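PDB 1Q6H: FKBP-type peptidyl-prolyl cis-trans isomerase FkpA from Escherichia coli, which catalyses the cis-trans isomerisation of peptidyl-prolyl bonds, which speeds protein folding, and also works as a folding chaperone in the periplasm. Local coordinates for residues A[97-102]-A[210-215]; A[121-126]-A[190-195]; A[136-141]-A[169-174]; A[142-147]-A[218-223]. All coordinates share one frame; numbering follows the deposited sequence.

Interaction 1 (A[97-102]-A[210-215])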
loop_
_atom_site.group_PDB
_atom_site.type_symbol
_atom_site.label_atom_id
_atom_site.label_comp_id
_atom_site.label_asym_id
_atom_site.label_seq_id
_atom_site.Cartn_x
_atom_site.Cartn_y
_atom_site.Cartn_z
ATOM N N ALA A 97 -8.963 -27.468 10.728
ATOM C CA ALA A 97 -9.049 -28.797 11.315
ATOM C C ALA A 97 -9.710 -28.768 12.695
ATOM O O ALA A 97 -10.585 -29.575 12.998
ATOM C CB ALA A 97 -7.644 -29.459 11.379
ATOM N N ASP A 98 -9.288 -27.829 13.523
ATOM C CA ASP A 98 -9.828 -27.692 14.865
ATOM C C ASP A 98 -11.337 -27.404 14.818
ATOM O O ASP A 98 -12.119 -28.025 15.535
ATOM C CB ASP A 98 -9.099 -26.569 15.622
ATOM C CG ASP A 98 -7.658 -26.923 15.963
ATOM O OD1 ASP A 98 -7.290 -28.103 15.810
ATOM O OD2 ASP A 98 -6.815 -26.092 16.393
ATOM N N ASN A 99 -11.743 -26.494 13.943
ATOM C CA ASN A 99 -13.141 -26.122 13.858
ATOM C C ASN A 99 -13.973 -27.272 13.325
ATOM O O ASN A 99 -15.089 -27.494 13.815
ATOM C CB ASN A 99 -13.332 -24.842 13.032
ATOM C CG ASN A 99 -12.822 -23.590 13.766
ATOM O OD1 ASN A 99 -12.663 -23.590 14.979
ATOM N ND2 ASN A 99 -12.548 -22.536 13.021
ATOM N N GLU A 100 -13.441 -28.011 12.341
ATOM C CA GLU A 100 -14.147 -29.175 11.833
ATOM C C GLU A 100 -14.377 -30.163 12.986
ATOM O O GLU A 100 -15.436 -30.743 13.092
ATOM C CB GLU A 100 -13.360 -29.848 10.702
ATOM C CG GLU A 100 -14.056 -31.019 9.989
ATOM C CD GLU A 100 -14.966 -30.587 8.838
ATOM O OE1 GLU A 100 -15.012 -29.373 8.508
ATOM O OE2 GLU A 100 -15.646 -31.464 8.259
ATOM N N ALA A 101 -13.372 -30.377 13.832
ATOM C CA ALA A 101 -13.535 -31.343 14.909
ATOM C C ALA A 101 -14.535 -30.836 15.948
ATOM O O ALA A 101 -15.439 -31.551 16.302
ATOM C CB ALA A 101 -12.202 -31.709 15.542
ATOM N N LYS A 102 -14.402 -29.589 16.393
ATOM C CA LYS A 102 -15.304 -29.044 17.411
ATOM C C LYS A 102 -16.757 -29.009 16.931
ATOM O O LYS A 102 -17.673 -29.330 17.682
ATOM C CB LYS A 102 -14.901 -27.626 17.794
ATOM C CG LYS A 102 -13.669 -27.478 18.641
ATOM C CD LYS A 102 -13.062 -26.092 18.340
ATOM C CE LYS A 102 -12.342 -25.495 19.499
ATOM N NZ LYS A 102 -11.634 -24.250 19.036
ATOM N N PRO A 210 -12.810 -20.682 9.146
ATOM C CA PRO A 210 -12.742 -21.909 8.354
ATOM C C PRO A 210 -13.439 -23.071 8.999
ATOM O O PRO A 210 -13.265 -23.308 10.206
ATOM C CB PRO A 210 -11.236 -22.186 8.294
ATOM C CG PRO A 210 -10.620 -20.878 8.404
ATOM C CD PRO A 210 -11.504 -20.035 9.276
ATOM N N ASN A 211 -14.188 -23.825 8.205
ATOM C CA ASN A 211 -14.898 -24.987 8.690
ATOM C C ASN A 211 -15.789 -24.752 9.929
ATOM O O ASN A 211 -15.838 -25.565 10.833
ATOM C CB ASN A 211 -13.916 -26.123 8.917
ATOM C CG ASN A 211 -13.463 -26.752 7.610
ATOM O OD1 ASN A 211 -14.145 -26.636 6.596
ATOM N ND2 ASN A 211 -12.297 -27.399 7.628
ATOM N N SER A 212 -16.481 -23.622 9.964
ATOM C CA SER A 212 -17.390 -23.320 11.060
ATOM C C SER A 212 -18.766 -23.943 10.872
ATOM O O SER A 212 -19.402 -23.804 9.838
ATOM C CB SER A 212 -17.580 -21.811 11.226
ATOM O OG SER A 212 -16.376 -21.180 11.637
ATOM N N THR A 213 -19.185 -24.686 11.874
ATOM C CA THR A 213 -20.573 -25.079 11.974
ATOM C C THR A 213 -21.337 -23.820 12.403
ATOM O O THR A 213 -20.865 -23.041 13.273
ATOM C CB THR A 213 -20.718 -26.209 12.979
ATOM O OG1 THR A 213 -20.267 -27.431 12.376
ATOM C CG2 THR A 213 -22.183 -26.473 13.317
ATOM N N LEU A 214 -22.472 -23.574 11.748
ATOM C CA LEU A 214 -23.256 -22.376 12.016
ATOM C C LEU A 214 -24.565 -22.715 12.724
ATOM O O LEU A 214 -25.259 -23.632 12.301
ATOM C CB LEU A 214 -23.599 -21.655 10.707
ATOM C CG LEU A 214 -22.440 -21.354 9.756
ATOM C CD1 LEU A 214 -22.966 -20.597 8.519
ATOM C CD2 LEU A 214 -21.341 -20.586 10.494
ATOM N N VAL A 215 -24.923 -21.927 13.739
ATOM C CA VAL A 215 -26.184 -22.086 14.433
ATOM C C VAL A 215 -27.121 -20.924 14.096
ATOM O O VAL A 215 -26.816 -19.772 14.423
ATOM C CB VAL A 215 -25.988 -22.093 15.941
ATOM C CG1 VAL A 215 -27.289 -22.496 16.643
ATOM C CG2 VAL A 215 -24.848 -23.061 16.328
HETATM O O HOH W 1 -17.283 -25.323 14.167
#

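Interaction 2 (A[121-126]-A[190-195])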
loop_
_atom_site.group_PDB
_atom_site.type_symbol
_atom_site.label_atom_id
_atom_site.label_comp_id
_atom_site.label_asym_id
_atom_site.label_seq_id
_atom_site.Cartn_x
_atom_site.Cartn_y
_atom_site.Cartn_z
ATOM N N THR A 121 -28.315 -35.102 4.355
ATOM C CA THR A 121 -27.160 -34.329 3.962
ATOM C C THR A 121 -26.280 -34.023 5.128
ATOM O O THR A 121 -25.187 -33.481 4.954
ATOM C CB THR A 121 -27.599 -32.974 3.387
ATOM O OG1 THR A 121 -28.226 -32.220 4.437
ATOM C CG2 THR A 121 -28.685 -33.130 2.313
ATOM N N GLY A 122 -26.787 -34.257 6.325
ATOM C CA GLY A 122 -26.023 -33.955 7.518
ATOM C C GLY A 122 -26.435 -32.659 8.205
ATOM O O GLY A 122 -25.897 -32.307 9.253
ATOM N N LEU A 123 -27.376 -31.946 7.614
ATOM C CA LEU A 123 -27.955 -30.808 8.276
ATOM C C LEU A 123 -28.621 -31.307 9.566
ATOM O O LEU A 123 -29.328 -32.343 9.565
ATOM C CB LEU A 123 -29.029 -30.197 7.389
ATOM C CG LEU A 123 -29.871 -29.089 8.026
ATOM C CD1 LEU A 123 -29.057 -27.824 8.267
ATOM C CD2 LEU A 123 -31.026 -28.774 7.121
ATOM N N VAL A 124 -28.412 -30.594 10.669
ATOM C CA VAL A 124 -29.089 -30.929 11.900
ATOM C C VAL A 124 -30.121 -29.837 12.189
ATOM O O VAL A 124 -29.846 -28.630 12.052
ATOM C CB VAL A 124 -28.086 -31.078 13.041
ATOM C CG1 VAL A 124 -28.767 -31.404 14.360
ATOM C CG2 VAL A 124 -27.028 -32.109 12.673
ATOM N N TYR A 125 -31.340 -30.233 12.533
ATOM C CA TYR A 125 -32.383 -29.233 12.733
ATOM C C TYR A 125 -33.405 -29.580 13.777
ATOM O O TYR A 125 -33.631 -30.738 14.110
ATOM C CB TYR A 125 -33.079 -28.921 11.405
ATOM C CG TYR A 125 -33.868 -30.051 10.829
ATOM C CD1 TYR A 125 -33.275 -30.955 9.958
ATOM C CD2 TYR A 125 -35.186 -30.244 11.162
ATOM C CE1 TYR A 125 -33.971 -31.995 9.441
ATOM C CE2 TYR A 125 -35.897 -31.279 10.643
ATOM C CZ TYR A 125 -35.282 -32.158 9.777
ATOM O OH TYR A 125 -35.965 -33.205 9.226
ATOM N N GLN A 126 -34.017 -28.531 14.302
ATOM C CA GLN A 126 -35.034 -28.650 15.328
ATOM C C GLN A 126 -36.193 -27.741 14.989
ATOM O O GLN A 126 -36.067 -26.522 15.008
ATOM C CB GLN A 126 -34.460 -28.266 16.662
ATOM C CG GLN A 126 -35.438 -28.378 17.805
ATOM C CD GLN A 126 -34.834 -27.883 19.082
ATOM O OE1 GLN A 126 -33.944 -27.021 19.064
ATOM N NE2 GLN A 126 -35.301 -28.410 20.196
ATOM N N ILE A 190 -37.487 -22.513 13.217
ATOM C CA ILE A 190 -36.629 -23.690 13.173
ATOM C C ILE A 190 -35.227 -23.299 13.546
ATOM O O ILE A 190 -34.814 -22.190 13.281
ATOM C CB ILE A 190 -36.628 -24.296 11.772
ATOM C CG1 ILE A 190 -35.830 -25.594 11.752
ATOM C CG2 ILE A 190 -36.014 -23.324 10.733
ATOM C CD1 ILE A 190 -36.083 -26.411 10.476
ATOM N N LYS A 191 -34.541 -24.186 14.252
ATOM C CA LYS A 191 -33.155 -23.983 14.561
ATOM C C LYS A 191 -32.360 -24.861 13.613
ATOM O O LYS A 191 -32.636 -26.075 13.443
ATOM C CB LYS A 191 -32.887 -24.308 16.012
ATOM C CG LYS A 191 -31.437 -24.285 16.430
ATOM C CD LYS A 191 -31.346 -24.543 17.950
ATOM C CE LYS A 191 -29.919 -24.783 18.421
ATOM N NZ LYS A 191 -29.820 -24.662 19.928
ATOM N N LEU A 192 -31.390 -24.254 12.956
ATOM C CA LEU A 192 -30.551 -24.989 12.012
ATOM C C LEU A 192 -29.143 -25.043 12.528
ATOM O O LEU A 192 -28.592 -24.014 12.947
ATOM C CB LEU A 192 -30.558 -24.316 10.635
ATOM C CG LEU A 192 -31.911 -24.119 9.973
ATOM C CD1 LEU A 192 -31.773 -23.298 8.721
ATOM C CD2 LEU A 192 -32.555 -25.402 9.646
ATOM N N VAL A 193 -28.559 -26.238 12.503
ATOM C CA VAL A 193 -27.174 -26.425 12.902
ATOM C C VAL A 193 -26.499 -26.950 11.673
ATOM O O VAL A 193 -26.714 -28.088 11.257
ATOM C CB VAL A 193 -27.047 -27.311 14.127
ATOM C CG1 VAL A 193 -25.633 -27.560 14.438
ATOM C CG2 VAL A 193 -27.695 -26.604 15.318
ATOM N N ILE A 194 -25.780 -26.056 11.013
ATOM C CA ILE A 194 -25.307 -26.336 9.659
ATOM C C ILE A 194 -23.837 -26.644 9.599
ATOM O O ILE A 194 -22.999 -25.810 10.017
ATOM C CB ILE A 194 -25.603 -25.138 8.756
ATOM C CG1 ILE A 194 -27.014 -24.602 8.992
ATOM C CG2 ILE A 194 -25.355 -25.489 7.325
ATOM C CD1 ILE A 194 -27.420 -23.432 8.081
ATOM N N PRO A 195 -23.506 -27.817 9.078
ATOM C CA PRO A 195 -22.085 -28.178 8.850
ATOM C C PRO A 195 -21.439 -27.246 7.808
ATOM O O PRO A 195 -22.155 -26.793 6.907
ATOM C CB PRO A 195 -22.150 -29.583 8.260
ATOM C CG PRO A 195 -23.534 -29.923 8.075
ATOM C CD PRO A 195 -24.436 -28.848 8.592
HETATM O O HOH W 2 -32.473 -26.431 21.162
#

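Interaction 3 (A[136-141]-A[169-174])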
loop_
_atom_site.group_PDB
_atom_site.type_symbol
_atom_site.label_atom_id
_atom_site.label_comp_id
_atom_site.label_asym_id
_atom_site.label_seq_id
_atom_site.Cartn_x
_atom_site.Cartn_y
_atom_site.Cartn_z
ATOM N N PRO A 136 -42.087 -23.992 1.361
ATOM C CA PRO A 136 -41.116 -23.256 0.540
ATOM C C PRO A 136 -40.444 -24.156 -0.500
ATOM O O PRO A 136 -39.976 -25.237 -0.124
ATOM C CB PRO A 136 -40.034 -22.842 1.555
ATOM C CG PRO A 136 -40.675 -22.913 2.897
ATOM C CD PRO A 136 -41.809 -23.845 2.791
ATOM N N LYS A 137 -40.409 -23.705 -1.746
ATOM C CA LYS A 137 -39.810 -24.420 -2.863
ATOM C C LYS A 137 -38.631 -23.620 -3.418
ATOM O O LYS A 137 -38.485 -22.419 -3.141
ATOM C CB LYS A 137 -40.832 -24.642 -3.963
ATOM C CG LYS A 137 -41.708 -25.891 -3.785
ATOM C CD LYS A 137 -42.727 -25.700 -2.689
ATOM C CE LYS A 137 -43.842 -26.743 -2.729
ATOM N NZ LYS A 137 -45.062 -26.266 -2.002
ATOM N N ASP A 138 -37.791 -24.285 -4.202
ATOM C CA ASP A 138 -36.553 -23.655 -4.697
ATOM C C ASP A 138 -36.635 -22.238 -5.290
ATOM O O ASP A 138 -35.828 -21.356 -4.953
ATOM C CB ASP A 138 -35.831 -24.600 -5.666
ATOM C CG ASP A 138 -34.978 -25.638 -4.931
ATOM O OD1 ASP A 138 -34.830 -25.543 -3.689
ATOM O OD2 ASP A 138 -34.426 -26.590 -5.498
ATOM N N SER A 139 -37.576 -21.994 -6.178
ATOM C CA SER A 139 -37.626 -20.674 -6.793
ATOM C C SER A 139 -38.393 -19.625 -5.966
ATOM O O SER A 139 -38.496 -18.451 -6.386
ATOM C CB SER A 139 -38.242 -20.788 -8.171
ATOM O OG SER A 139 -39.577 -21.202 -8.021
ATOM N N ASP A 140 -38.902 -20.014 -4.793
ATOM C CA ASP A 140 -39.657 -19.075 -3.967
ATOM C C ASP A 140 -38.792 -18.038 -3.298
ATOM O O ASP A 140 -37.607 -18.272 -3.039
ATOM C CB ASP A 140 -40.369 -19.779 -2.816
ATOM C CG ASP A 140 -41.488 -20.693 -3.271
ATOM O OD1 ASP A 140 -42.019 -20.503 -4.397
ATOM O OD2 ASP A 140 -41.869 -21.632 -2.541
ATOM N N THR A 141 -39.427 -16.923 -2.951
ATOM C CA THR A 141 -38.817 -15.924 -2.112
ATOM C C THR A 141 -39.262 -16.176 -0.679
ATOM O O THR A 141 -40.443 -16.405 -0.417
ATOM C CB THR A 141 -39.247 -14.521 -2.548
ATOM O OG1 THR A 141 -38.821 -14.274 -3.895
ATOM C CG2 THR A 141 -38.519 -13.501 -1.738
ATOM N N ARG A 169 -34.243 -15.429 -2.330
ATOM C CA ARG A 169 -34.693 -16.593 -3.085
ATOM C C ARG A 169 -34.114 -17.824 -2.375
ATOM O O ARG A 169 -32.941 -17.865 -1.985
ATOM C CB ARG A 169 -34.277 -16.499 -4.554
ATOM C CG ARG A 169 -34.808 -15.219 -5.250
ATOM C CD ARG A 169 -34.404 -15.060 -6.721
ATOM N NE ARG A 169 -32.958 -14.916 -6.896
ATOM C CZ ARG A 169 -32.297 -13.775 -6.829
ATOM N NH1 ARG A 169 -32.927 -12.632 -6.590
ATOM N NH2 ARG A 169 -30.993 -13.757 -7.033
ATOM N N LEU A 170 -34.972 -18.794 -2.145
ATOM C CA LEU A 170 -34.607 -19.961 -1.341
ATOM C C LEU A 170 -33.351 -20.663 -1.817
ATOM O O LEU A 170 -32.542 -21.085 -1.016
ATOM C CB LEU A 170 -35.778 -20.955 -1.317
ATOM C CG LEU A 170 -35.586 -22.169 -0.410
ATOM C CD1 LEU A 170 -35.351 -21.754 1.027
ATOM C CD2 LEU A 170 -36.810 -23.074 -0.526
ATOM N N ASP A 171 -33.157 -20.773 -3.121
ATOM C CA ASP A 171 -31.964 -21.445 -3.584
ATOM C C ASP A 171 -30.857 -20.477 -4.011
ATOM O O ASP A 171 -29.973 -20.846 -4.776
ATOM C CB ASP A 171 -32.297 -22.483 -4.670
ATOM C CG ASP A 171 -32.884 -21.866 -5.891
ATOM O OD1 ASP A 171 -32.943 -20.634 -5.950
ATOM O OD2 ASP A 171 -33.312 -22.530 -6.848
ATOM N N GLY A 172 -30.874 -19.263 -3.454
ATOM C CA GLY A 172 -29.858 -18.275 -3.745
ATOM C C GLY A 172 -28.929 -18.053 -2.562
ATOM O O GLY A 172 -28.150 -17.085 -2.554
ATOM N N VAL A 173 -28.995 -18.939 -1.565
ATOM C CA VAL A 173 -28.183 -18.809 -0.341
ATOM C C VAL A 173 -27.469 -20.119 -0.050
ATOM O O VAL A 173 -27.571 -21.047 -0.823
ATOM C CB VAL A 173 -29.066 -18.477 0.856
ATOM C CG1 VAL A 173 -29.639 -17.092 0.684
ATOM C CG2 VAL A 173 -30.188 -19.523 1.008
ATOM N N ILE A 174 -26.759 -20.207 1.058
ATOM C CA ILE A 174 -26.117 -21.465 1.410
ATOM C C ILE A 174 -27.112 -22.633 1.501
ATOM O O ILE A 174 -28.227 -22.498 2.009
ATOM C CB ILE A 174 -25.307 -21.365 2.726
ATOM C CG1 ILE A 174 -26.148 -20.835 3.878
ATOM C CG2 ILE A 174 -24.133 -20.489 2.556
ATOM C CD1 ILE A 174 -25.476 -21.041 5.249
#

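Interaction 4 (A[142-147]-A[218-223])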
loop_
_atom_site.group_PDB
_atom_site.type_symbol
_atom_site.label_atom_id
_atom_site.label_comp_id
_atom_site.label_asym_id
_atom_site.label_seq_id
_atom_site.Cartn_x
_atom_site.Cartn_y
_atom_site.Cartn_z
ATOM N N VAL A 142 -38.320 -16.144 0.248
ATOM C CA VAL A 142 -38.641 -16.301 1.648
ATOM C C VAL A 142 -38.264 -15.033 2.390
ATOM O O VAL A 142 -37.316 -14.333 2.010
ATOM C CB VAL A 142 -37.906 -17.524 2.319
ATOM C CG1 VAL A 142 -38.427 -18.884 1.799
ATOM C CG2 VAL A 142 -36.415 -17.441 2.144
ATOM N N VAL A 143 -39.016 -14.764 3.461
ATOM C CA VAL A 143 -38.804 -13.630 4.330
ATOM C C VAL A 143 -38.639 -14.189 5.739
ATOM O O VAL A 143 -39.530 -14.886 6.278
ATOM C CB VAL A 143 -39.987 -12.656 4.276
ATOM C CG1 VAL A 143 -39.701 -11.415 5.106
ATOM C CG2 VAL A 143 -40.312 -12.250 2.809
ATOM N N VAL A 144 -37.500 -13.902 6.337
ATOM C CA VAL A 144 -37.164 -14.455 7.622
ATOM C C VAL A 144 -36.546 -13.472 8.596
ATOM O O VAL A 144 -35.897 -12.523 8.217
ATOM C CB VAL A 144 -36.122 -15.588 7.499
ATOM C CG1 VAL A 144 -36.659 -16.777 6.720
ATOM C CG2 VAL A 144 -34.843 -15.076 6.836
ATOM N N ASN A 145 -36.744 -13.757 9.871
ATOM C CA ASN A 145 -35.978 -13.135 10.897
ATOM C C ASN A 145 -35.048 -14.253 11.376
ATOM O O ASN A 145 -35.425 -15.435 11.406
ATOM C CB ASN A 145 -36.868 -12.636 12.031
ATOM C CG ASN A 145 -37.523 -11.324 11.716
ATOM O OD1 ASN A 145 -36.913 -10.431 11.130
ATOM N ND2 ASN A 145 -38.766 -11.187 12.121
ATOM N N TYR A 146 -33.826 -13.906 11.729
ATOM C CA TYR A 146 -32.931 -14.920 12.219
ATOM C C TYR A 146 -31.824 -14.344 13.012
ATOM O O TYR A 146 -31.515 -13.168 12.899
ATOM C CB TYR A 146 -32.299 -15.687 11.067
ATOM C CG TYR A 146 -31.439 -14.818 10.208
ATOM C CD1 TYR A 146 -31.984 -14.109 9.167
ATOM C CD2 TYR A 146 -30.076 -14.700 10.448
ATOM C CE1 TYR A 146 -31.207 -13.292 8.385
ATOM C CE2 TYR A 146 -29.297 -13.913 9.674
ATOM C CZ TYR A 146 -29.863 -13.199 8.640
ATOM O OH TYR A 146 -29.085 -12.370 7.875
ATOM N N LYS A 147 -31.218 -15.218 13.799
ATOM C CA LYS A 147 -29.996 -14.911 14.503
ATOM C C LYS A 147 -28.992 -16.030 14.200
ATOM O O LYS A 147 -29.337 -17.229 14.266
ATOM C CB LYS A 147 -30.283 -14.797 15.977
ATOM C CG LYS A 147 -29.074 -14.698 16.803
ATOM C CD LYS A 147 -29.441 -14.489 18.246
ATOM C CE LYS A 147 -29.485 -15.775 19.022
ATOM N NZ LYS A 147 -29.193 -15.433 20.467
ATOM N N VAL A 218 -34.195 -19.396 13.322
ATOM C CA VAL A 218 -34.933 -18.771 12.228
ATOM C C VAL A 218 -36.454 -18.682 12.442
ATOM O O VAL A 218 -37.059 -19.595 12.999
ATOM C CB VAL A 218 -34.689 -19.543 10.971
ATOM C CG1 VAL A 218 -35.219 -18.801 9.754
ATOM C CG2 VAL A 218 -33.194 -19.795 10.809
ATOM N N GLU A 219 -37.047 -17.565 12.020
ATOM C CA GLU A 219 -38.490 -17.426 12.002
ATOM C C GLU A 219 -38.869 -17.123 10.559
ATOM O O GLU A 219 -38.430 -16.122 9.979
ATOM C CB GLU A 219 -38.990 -16.308 12.906
ATOM C CG GLU A 219 -38.843 -16.531 14.391
ATOM C CD GLU A 219 -39.451 -15.379 15.201
ATOM O OE1 GLU A 219 -39.852 -14.345 14.601
ATOM O OE2 GLU A 219 -39.534 -15.525 16.436
ATOM N N LEU A 220 -39.667 -18.018 9.988
ATOM C CA LEU A 220 -40.139 -17.904 8.619
ATOM C C LEU A 220 -41.440 -17.086 8.554
ATOM O O LEU A 220 -42.536 -17.586 8.895
ATOM C CB LEU A 220 -40.376 -19.307 8.053
ATOM C CG LEU A 220 -40.896 -19.381 6.632
ATOM C CD1 LEU A 220 -40.013 -18.523 5.692
ATOM C CD2 LEU A 220 -41.016 -20.818 6.151
ATOM N N LEU A 221 -41.321 -15.839 8.117
ATOM C CA LEU A 221 -42.446 -14.921 8.083
ATOM C C LEU A 221 -43.321 -15.044 6.852
ATOM O O LEU A 221 -44.540 -14.922 6.929
ATOM C CB LEU A 221 -41.950 -13.490 8.181
ATOM C CG LEU A 221 -41.082 -13.127 9.384
ATOM C CD1 LEU A 221 -40.841 -11.637 9.321
ATOM C CD2 LEU A 221 -41.752 -13.471 10.690
ATOM N N ASP A 222 -42.714 -15.258 5.694
ATOM C CA ASP A 222 -43.515 -15.347 4.494
ATOM C C ASP A 222 -42.852 -16.212 3.441
ATOM O O ASP A 222 -41.625 -16.369 3.426
ATOM C CB ASP A 222 -43.760 -13.941 3.928
ATOM C CG ASP A 222 -44.979 -13.864 3.001
ATOM O OD1 ASP A 222 -45.800 -14.816 2.960
ATOM O OD2 ASP A 222 -45.185 -12.851 2.281
ATOM N N VAL A 223 -43.686 -16.743 2.555
ATOM C CA VAL A 223 -43.243 -17.543 1.424
ATOM C C VAL A 223 -43.994 -17.016 0.232
ATOM O O VAL A 223 -45.213 -17.067 0.205
ATOM C CB VAL A 223 -43.570 -19.023 1.611
ATOM C CG1 VAL A 223 -43.095 -19.830 0.411
ATOM C CG2 VAL A 223 -42.972 -19.565 2.917
#

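Interaction 1 (A[97-102]-A[210-215])
Asn-99 and Pro-210 supply the one direct hydrogen bond of this contact: Asn-99 ND2 donates to Pro-210 O at 3.0 Å. The acceptor lies almost exactly in the plane of the Asn-99 amide and the donor in the plane of the Pro-210 carbonyl, with an N-H...O angle of 159°. CG of Asn-99 stands opposite its own carbonyl carbon (chi1 -71°), which turns the amide off the helix toward Pro-210. With the amide gone, as in an alanine here, Pro-210 O is likely to lose this donor and the loop could shift against the helix.

A water adds a second polar link, donating to Asn-99 O at 3.1 Å and accepting from Thr-213 N at 3.0 Å.

The rest are close contacts without a hydrogen bond. Asn-99 CB sits 3.4 Å from Asn-211 O. The bent chain of Glu-100 brings OE1 to 3.2 Å from Asn-211 CG, its carboxylate turned 67° from the amide plane; the angle to ND2 is poor, and OE1 and OD1 are both acceptors. Asn-211 ND2 is instead used by Ala-96 O, one turn back on the helix, so the two asparagines bind the helix and loop in opposite senses, each giving its amide to a backbone carbonyl of the other element.

The direct contact lies near the surface, where the long helix 70-112 passes over the loop leading into strand 214-223. Thr-213 is the buried end: Arg-107, further along that helix, bonds its OG1, and it packs on Val-193 of strand 189-194.

Interaction 2 (A[121-126]-A[190-195])
Tyr-125 and Ile-190 cross at a slant, CD1 of Ile-190 reaching CD2 of the ring at 4.0 Å. Ile-190 has CG1 opposite its backbone N (chi1 -175°), which carries the extended branch over Gln-126 O toward the tyrosine. Leu-192 CD2 meets Tyr-125 CB, also at 4.0 Å. Cutting Ile-190 back to an alanine is likely to open a gap beside the ring and leave Tyr-125 less restrained on that flank.

Leu-123 and Ile-194 run side by side in the same direction, CD1 to CG1 at 3.9 Å. On the other face Val-124 and Val-193 pack CB to CB at 4.1 Å, and Phe-110 of the long helix 70-112 covers both. Gln-126 and Lys-191, both extended, cross obliquely there; a water donates to Gln-126 OE1 at 2.6 Å and accepts only a weak bond from Lys-191 NZ.

Along the backbone, Val-124 with Val-193 and Gln-126 with Lys-191 are hydrogen-bonded pairs, the Val-193 N to Val-124 O bond measuring 2.8 Å. Tyr-125 and Leu-192 form the non-hydrogen-bonded pair between them. This is regular antiparallel pairing, strand directions 167° apart, within the curled antiparallel sheet of the FKBP fold.

Interaction 3 (A[136-141]-A[169-174])
In the FKBP domain, this contact joins the turn that leads into strand 141-150 to the chain leaving strand 166-169 for helix 175-180. The first partner is a type I beta turn from Lys-137 to Asp-140, closed by its backbone bond and also by Lys-137 N, which donates to Asp-140 OD2 from above the carboxylate plane. Where strand 141-150 begins and strand 166-169 ends, Thr-141 and Arg-169 form an antiparallel non-hydrogen-bonded pair with their CA atoms 4.3 Å apart.

The firm bond across is Leu-170 N to Asp-140 O at 2.8 Å, with the donor nearly on the line of the C=O. The bond from Asp-171 N to Asp-138 O, at 3.3 Å, is weak.

The Asp-171 carboxylate lies close to that same carbonyl, acceptor against acceptor, so the weak bond is all that links them there. The side chains of Asp-138 and Asp-171 cross at about a right angle. Their OD2 atoms stand 4.4 Å apart, like charges that would probably repel; the salt bridge from Lys-182 to Asp-138 OD1 is likely to ease this.

Leu-170 and Pro-136 are the buried members of the contact, and Leu-170 also packs on Leu-181 beyond the turn. With CG opposite its backbone N (chi1 -175°), Leu-170 sends CD2 in under the turn, touching Pro-136 CB at 3.8 Å and passing Lys-137 O at 3.2 Å.

Interaction 4 (A[142-147]-A[218-223])
The Tyr-146 ring stands off the sheet away from strand 218-223, so only its stem meets the partner strand: Tyr-146 CB lies 4.2 Å from Val-218 CG2. The ring itself makes an edge-to-face contact with Trp-177, and its hydroxyl is hydrogen-bonded to Asp-157 and Arg-162. The Asn-145 amide is on the opposite face. Its ND2 comes to 3.5 Å from Leu-221 CD1, the two side chains crossing at a slant, and the Glu-219 carboxylate is too far off for a hydrogen bond. The Asp-222 carboxylate shares that face and pairs with Lys-186, while its CB packs on Val-143 CG2.

On the face carrying Tyr-146, valines and a leucine interlock. Val-144 has CG1 opposite its carbonyl carbon (chi1 -64°), placing that methyl 3.9 Å from both Val-218 CG1 and Leu-220 CD1. The same Leu-220 CD1 reaches Val-142 CB. Trp-177 of helix 175-180 covers Val-144 and Val-218.

The backbones pair regularly at Asn-145 and Glu-219, where Glu-219 N donates to Asn-145 O at 2.7 Å. At Val-143 the register slips by one. Its carbonyl O is gripped by two donors, Leu-221 N at 2.7 Å, nearly in line with the C=O, and Asp-222 N at 3.3 Å, in the carbonyl plane on a lone pair. Two residues of one strand are thus set against a single valine: a classic beta bulge in the antiparallel sheet of the FKBP fold, whose apolar face packs against the short helix 175-180. Tyr-146 and Trp-177 probably line the prolyl-isomerase pocket, as in other FKBPs.

The first segments of interactions 1 to 4 follow one another along the chain. Interactions 2 and 3 are nested within the loop closed by interaction 1, while interaction 4 crosses all three. Interactions 2 and 4 belong to the same antiparallel sheet, their centres about 16 Å apart, and are joined where strand 189-194 lies beside strand 214-223. That last strand also enters interaction 1, about 14 Å from interaction 2 between centres, where helix 70-112 meets the domain. Interaction 3, about 12 Å from interaction 4, borders it through Pro-136 and Leu-220. Interactions 2 to 4 hold the sheet and loops of the FKBP domain together, while interaction 1 fastens that domain to the long helix.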